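Local coordinates for protein NADH kinase POS5, mitochondrial (Saccharomyces cerevisiae, PDB 3AFO) that phosphorylates NADH, with a twofold preference over NAD(+), at the expense of ATP, and is a key source of the cellular reductant NADPH, at residues Asn43-Lys48 and Asn113-Leu118; Val77-Ala82 and Leu103-Glu108. All coordinates share one frame; numbering follows the deposited sequence.

Contact 1 (Asn43-Lys48 and Asn113-Leu118); sequences NVYITK and NRTDLL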
# COMPACT_ATOMS: atom_id res chain seq x y z
N ASN A 43 8.00 41.68 21.86
CA ASN A 43 9.23 41.01 21.47
C ASN A 43 9.00 39.98 20.35
O ASN A 43 8.48 38.88 20.59
CB ASN A 43 9.88 40.31 22.66
CG ASN A 43 10.22 41.26 23.81
OD1 ASN A 43 10.20 42.49 23.67
ND2 ASN A 43 10.53 40.68 24.97
N VAL A 44 9.38 40.35 19.13
CA VAL A 44 9.15 39.50 17.97
C VAL A 44 10.46 38.90 17.49
O VAL A 44 11.34 39.61 17.00
CB VAL A 44 8.45 40.29 16.83
CG1 VAL A 44 8.20 39.40 15.60
CG2 VAL A 44 7.12 40.87 17.34
N TYR A 45 10.60 37.58 17.63
CA TYR A 45 11.75 36.84 17.12
C TYR A 45 11.52 36.36 15.68
O TYR A 45 10.53 35.68 15.39
CB TYR A 45 12.06 35.66 18.04
CG TYR A 45 13.17 34.73 17.59
CD1 TYR A 45 14.38 35.23 17.10
CD2 TYR A 45 13.03 33.35 17.69
CE1 TYR A 45 15.40 34.38 16.70
CE2 TYR A 45 14.05 32.48 17.30
CZ TYR A 45 15.23 33.01 16.81
OH TYR A 45 16.25 32.17 16.42
N ILE A 46 12.44 36.73 14.79
CA ILE A 46 12.28 36.42 13.37
C ILE A 46 13.42 35.54 12.89
O ILE A 46 14.60 35.85 13.10
CB ILE A 46 12.22 37.70 12.49
CG1 ILE A 46 11.26 38.73 13.08
CG2 ILE A 46 11.80 37.35 11.05
CD1 ILE A 46 11.45 40.12 12.53
N THR A 47 13.05 34.42 12.26
CA THR A 47 14.02 33.50 11.68
C THR A 47 13.73 33.34 10.19
O THR A 47 12.60 33.54 9.75
CB THR A 47 13.96 32.11 12.35
OG1 THR A 47 12.74 31.45 11.98
CG2 THR A 47 14.01 32.24 13.84
N LYS A 48 14.76 32.98 9.43
CA LYS A 48 14.60 32.80 7.99
C LYS A 48 15.38 31.61 7.48
O LYS A 48 16.34 31.17 8.11
CB LYS A 48 15.02 34.06 7.22
CG LYS A 48 16.50 34.40 7.32
CD LYS A 48 16.84 35.62 6.46
CE LYS A 48 18.29 36.07 6.67
NZ LYS A 48 19.30 35.00 6.35
N ASN A 113 13.87 33.10 26.37
CA ASN A 113 13.23 33.71 27.55
C ASN A 113 12.42 34.96 27.28
O ASN A 113 11.57 35.35 28.09
CB ASN A 113 14.29 34.07 28.59
CG ASN A 113 15.00 32.87 29.15
OD1 ASN A 113 16.17 32.95 29.54
ND2 ASN A 113 14.30 31.72 29.20
N ARG A 114 12.68 35.60 26.14
CA ARG A 114 12.13 36.92 25.89
C ARG A 114 11.18 37.02 24.70
O ARG A 114 10.52 38.03 24.51
CB ARG A 114 13.26 37.94 25.81
CG ARG A 114 13.82 38.23 27.20
CD ARG A 114 15.23 38.74 27.16
NE ARG A 114 15.72 38.99 28.51
CZ ARG A 114 16.52 38.17 29.18
NH1 ARG A 114 16.94 37.03 28.64
NH2 ARG A 114 16.91 38.49 30.41
N THR A 115 11.08 35.95 23.92
CA THR A 115 10.21 35.92 22.74
C THR A 115 8.71 35.86 23.06
O THR A 115 8.25 34.94 23.73
CB THR A 115 10.61 34.74 21.81
OG1 THR A 115 11.96 34.92 21.36
CG2 THR A 115 9.69 34.67 20.62
N ASP A 116 7.94 36.84 22.59
CA ASP A 116 6.48 36.79 22.65
C ASP A 116 5.90 36.03 21.45
O ASP A 116 4.85 35.39 21.54
CB ASP A 116 5.86 38.19 22.66
CG ASP A 116 6.40 39.10 23.78
OD1 ASP A 116 7.03 38.59 24.74
OD2 ASP A 116 6.18 40.34 23.68
N LEU A 117 6.59 36.14 20.31
CA LEU A 117 6.09 35.62 19.05
C LEU A 117 7.25 35.20 18.16
O LEU A 117 8.22 35.94 18.00
CB LEU A 117 5.25 36.69 18.33
CG LEU A 117 4.65 36.37 16.96
CD1 LEU A 117 3.40 35.53 17.10
CD2 LEU A 117 4.33 37.65 16.19
N LEU A 118 7.14 33.99 17.61
CA LEU A 118 8.07 33.48 16.62
C LEU A 118 7.49 33.73 15.22
O LEU A 118 6.37 33.31 14.94
CB LEU A 118 8.36 31.98 16.84
CG LEU A 118 9.10 31.20 15.74
CD1 LEU A 118 10.52 31.74 15.51
CD2 LEU A 118 9.14 29.69 16.01
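Two neighbouring parallel strands of the N-terminal alpha/beta domain begin here, where Asn43 meets the turn Arg114-Asp116. Val44 sits beside Leu117 and Tyr45 beside Leu118 in parallel register, and Tyr45 N bonds to Leu117 O (2.9 Å); the donor lies nearly on the line of the C=O (177°), though the N-H is bent. One step earlier Asn43 O accepts from Asp116 N (2.9 Å) and, weakly, from Leu117 N (3.3 Å). Asn43 grips the turn in return. Its ND2 reaches Arg114 O at 2.7 Å, with the acceptor lying in the amide plane, while OD1 is held by Asn74 of the next strand. Asp116 OD2 receives Asn43 N at 2.9 Å from above the carboxylate plane (65° out), and Gln42 N binds the same oxygen.

On one face of the sheet the Tyr45 side chain, CG anti to the backbone N (chi1 176°), lies alongside that of Leu118, pointing the same way. Tyr45 CD2 is 3.7 Å from Leu118 CD1. Thr115 OG1, hydrogen-bonded to Ile111 O, merely packs on Tyr45 CB. Val44 and Leu117 occupy the other face. Strand 43-48 thus stands between 74-76 and 117-122, the 2-1-3 order of a Rossmann-like parallel sheet.

Contact 2 (Val77-Ala82 and Leu103-Glu108); sequences VQPDVA and LYTGPE
Thr105, at the end of strand 101-105, locks onto the turn that leads into helix 79-86, and this is the tight part of the contact. Its OG1 donates to Val77 O over 2.7 Å, approaching 25° out of the carbonyl plane. With OG1 anti to the backbone N (chi1 -163°), the hydroxyl projects into the turn and also comes within 2.9 Å of Pro79 N, which has no hydrogen to offer; that approach is packing, as is the 3.4 Å from Pro79 CD to the same OG1. A backbone bond from Val77 N to Tyr104 O (3.0 Å) runs beside the hydroxyl bond, so Val77 is held through both its N-H and its carbonyl. Behind them the Ala82 methyl CB faces Thr105 CB at 4.3 Å, and Leu103 extends its CD1 to 4.0 Å from Ala82 O. Ile10 of strand 8-12 packs against both Ala82 and Thr105 on this side. The last close contact, at a partly exposed position, is Pro79 CG on Gly106 O at 3.4 Å.

Toward solvent the fit slackens. Gln78 OE1 and Glu108 OE2 come no closer than 4.2 Å, their amide and carboxylate planes 71° apart and no bond between them; both side chains touch Met133.

Gln78 occupies the N-cap position, and the first turn of the helix closes through the backbone bond from Ala82 N to Gln78 O. The arrangement is that of a beta-alpha connection in an alpha/beta domain, where strand 74-76 passes into helix 79-86, with the end of strand 101-105 bonded to the connection through Tyr104 O and Thr105 OG1.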
# COMPACT_ATOMS: atom_id res chain seq x y z
N VAL A 77 16.70 38.73 16.35
CA VAL A 77 17.19 37.79 15.32
C VAL A 77 18.42 37.10 15.87
O VAL A 77 18.96 37.52 16.89
CB VAL A 77 17.51 38.48 13.94
CG1 VAL A 77 16.30 39.16 13.37
CG2 VAL A 77 18.67 39.49 14.08
N GLN A 78 18.84 36.03 15.19
CA GLN A 78 20.09 35.32 15.47
C GLN A 78 21.31 36.24 15.34
O GLN A 78 21.27 37.20 14.56
CB GLN A 78 20.24 34.14 14.51
CG GLN A 78 19.23 33.02 14.74
CD GLN A 78 19.46 32.34 16.06
OE1 GLN A 78 20.35 31.51 16.20
NE2 GLN A 78 18.66 32.70 17.05
N PRO A 79 22.39 35.96 16.10
CA PRO A 79 23.61 36.78 16.04
C PRO A 79 24.25 36.89 14.65
O PRO A 79 24.63 37.99 14.24
CB PRO A 79 24.56 36.07 17.02
CG PRO A 79 23.65 35.38 17.97
CD PRO A 79 22.48 34.93 17.15
N ASP A 80 24.36 35.77 13.94
CA ASP A 80 24.97 35.80 12.62
C ASP A 80 24.07 36.52 11.60
O ASP A 80 24.57 37.18 10.69
CB ASP A 80 25.38 34.39 12.15
CG ASP A 80 24.23 33.37 12.17
OD1 ASP A 80 23.16 33.64 12.76
OD2 ASP A 80 24.42 32.27 11.61
N VAL A 81 22.76 36.40 11.79
CA VAL A 81 21.77 37.07 10.96
C VAL A 81 21.80 38.59 11.17
O VAL A 81 21.77 39.35 10.19
CB VAL A 81 20.35 36.51 11.22
CG1 VAL A 81 19.28 37.44 10.69
CG2 VAL A 81 20.21 35.12 10.58
N ALA A 82 21.88 39.03 12.43
CA ALA A 82 22.03 40.45 12.76
C ALA A 82 23.19 41.08 11.99
O ALA A 82 23.03 42.12 11.33
CB ALA A 82 22.24 40.63 14.27
N LEU A 103 18.37 46.00 16.26
CA LEU A 103 18.21 44.56 16.19
C LEU A 103 18.74 43.98 17.48
O LEU A 103 19.92 44.14 17.78
CB LEU A 103 19.02 43.98 15.02
CG LEU A 103 18.71 44.52 13.61
CD1 LEU A 103 19.62 43.83 12.60
CD2 LEU A 103 17.23 44.35 13.25
N TYR A 104 17.88 43.32 18.23
CA TYR A 104 18.31 42.64 19.46
C TYR A 104 18.73 41.20 19.16
O TYR A 104 18.08 40.50 18.38
CB TYR A 104 17.21 42.68 20.51
CG TYR A 104 16.84 44.10 20.89
CD1 TYR A 104 17.52 44.77 21.91
CD2 TYR A 104 15.83 44.77 20.22
CE1 TYR A 104 17.20 46.07 22.25
CE2 TYR A 104 15.50 46.07 20.55
CZ TYR A 104 16.19 46.71 21.57
OH TYR A 104 15.85 48.00 21.89
N THR A 105 19.83 40.78 19.77
CA THR A 105 20.37 39.45 19.57
C THR A 105 21.14 38.94 20.78
O THR A 105 21.50 39.71 21.68
CB THR A 105 21.27 39.40 18.31
OG1 THR A 105 21.44 38.03 17.93
CG2 THR A 105 22.65 40.02 18.58
N GLY A 106 21.39 37.64 20.80
CA GLY A 106 22.20 37.00 21.83
C GLY A 106 22.12 35.49 21.71
O GLY A 106 21.64 34.97 20.70
N PRO A 107 22.59 34.77 22.75
CA PRO A 107 22.52 33.29 22.80
C PRO A 107 21.07 32.78 22.90
O PRO A 107 20.20 33.49 23.43
CB PRO A 107 23.29 32.94 24.07
CG PRO A 107 24.02 34.21 24.49
CD PRO A 107 23.24 35.34 23.94
N GLU A 108 20.82 31.57 22.41
CA GLU A 108 19.48 30.96 22.37
C GLU A 108 18.70 31.14 23.67
O GLU A 108 17.58 31.63 23.65
CB GLU A 108 19.54 29.45 22.02
CG GLU A 108 20.69 29.04 21.09
CD GLU A 108 20.30 28.00 20.04
OE1 GLU A 108 19.83 26.90 20.41
OE2 GLU A 108 20.48 28.28 18.83

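Contacts 1 and 2 lie about 11 Å apart, centre to centre, on the same side of the chain's centre, and the chain of contact 2 falls wholly between the two halves of contact 1. Strand 74-76, which lies beside 43-48 and is also backbone-bonded to Tyr104, leads into Val77, so the two contacts meet: Tyr45 CE1 packs 4.1 Å from Val77 CA, and Ile46 O lies 3.7 Å from Val77 CG1. After Thr105 the chain turns into helix 108-114, which delivers the 113-118 half of contact 1. From contact 1 the Thr47 side chain stays about 12 Å from a bound NADH, not in contact with it.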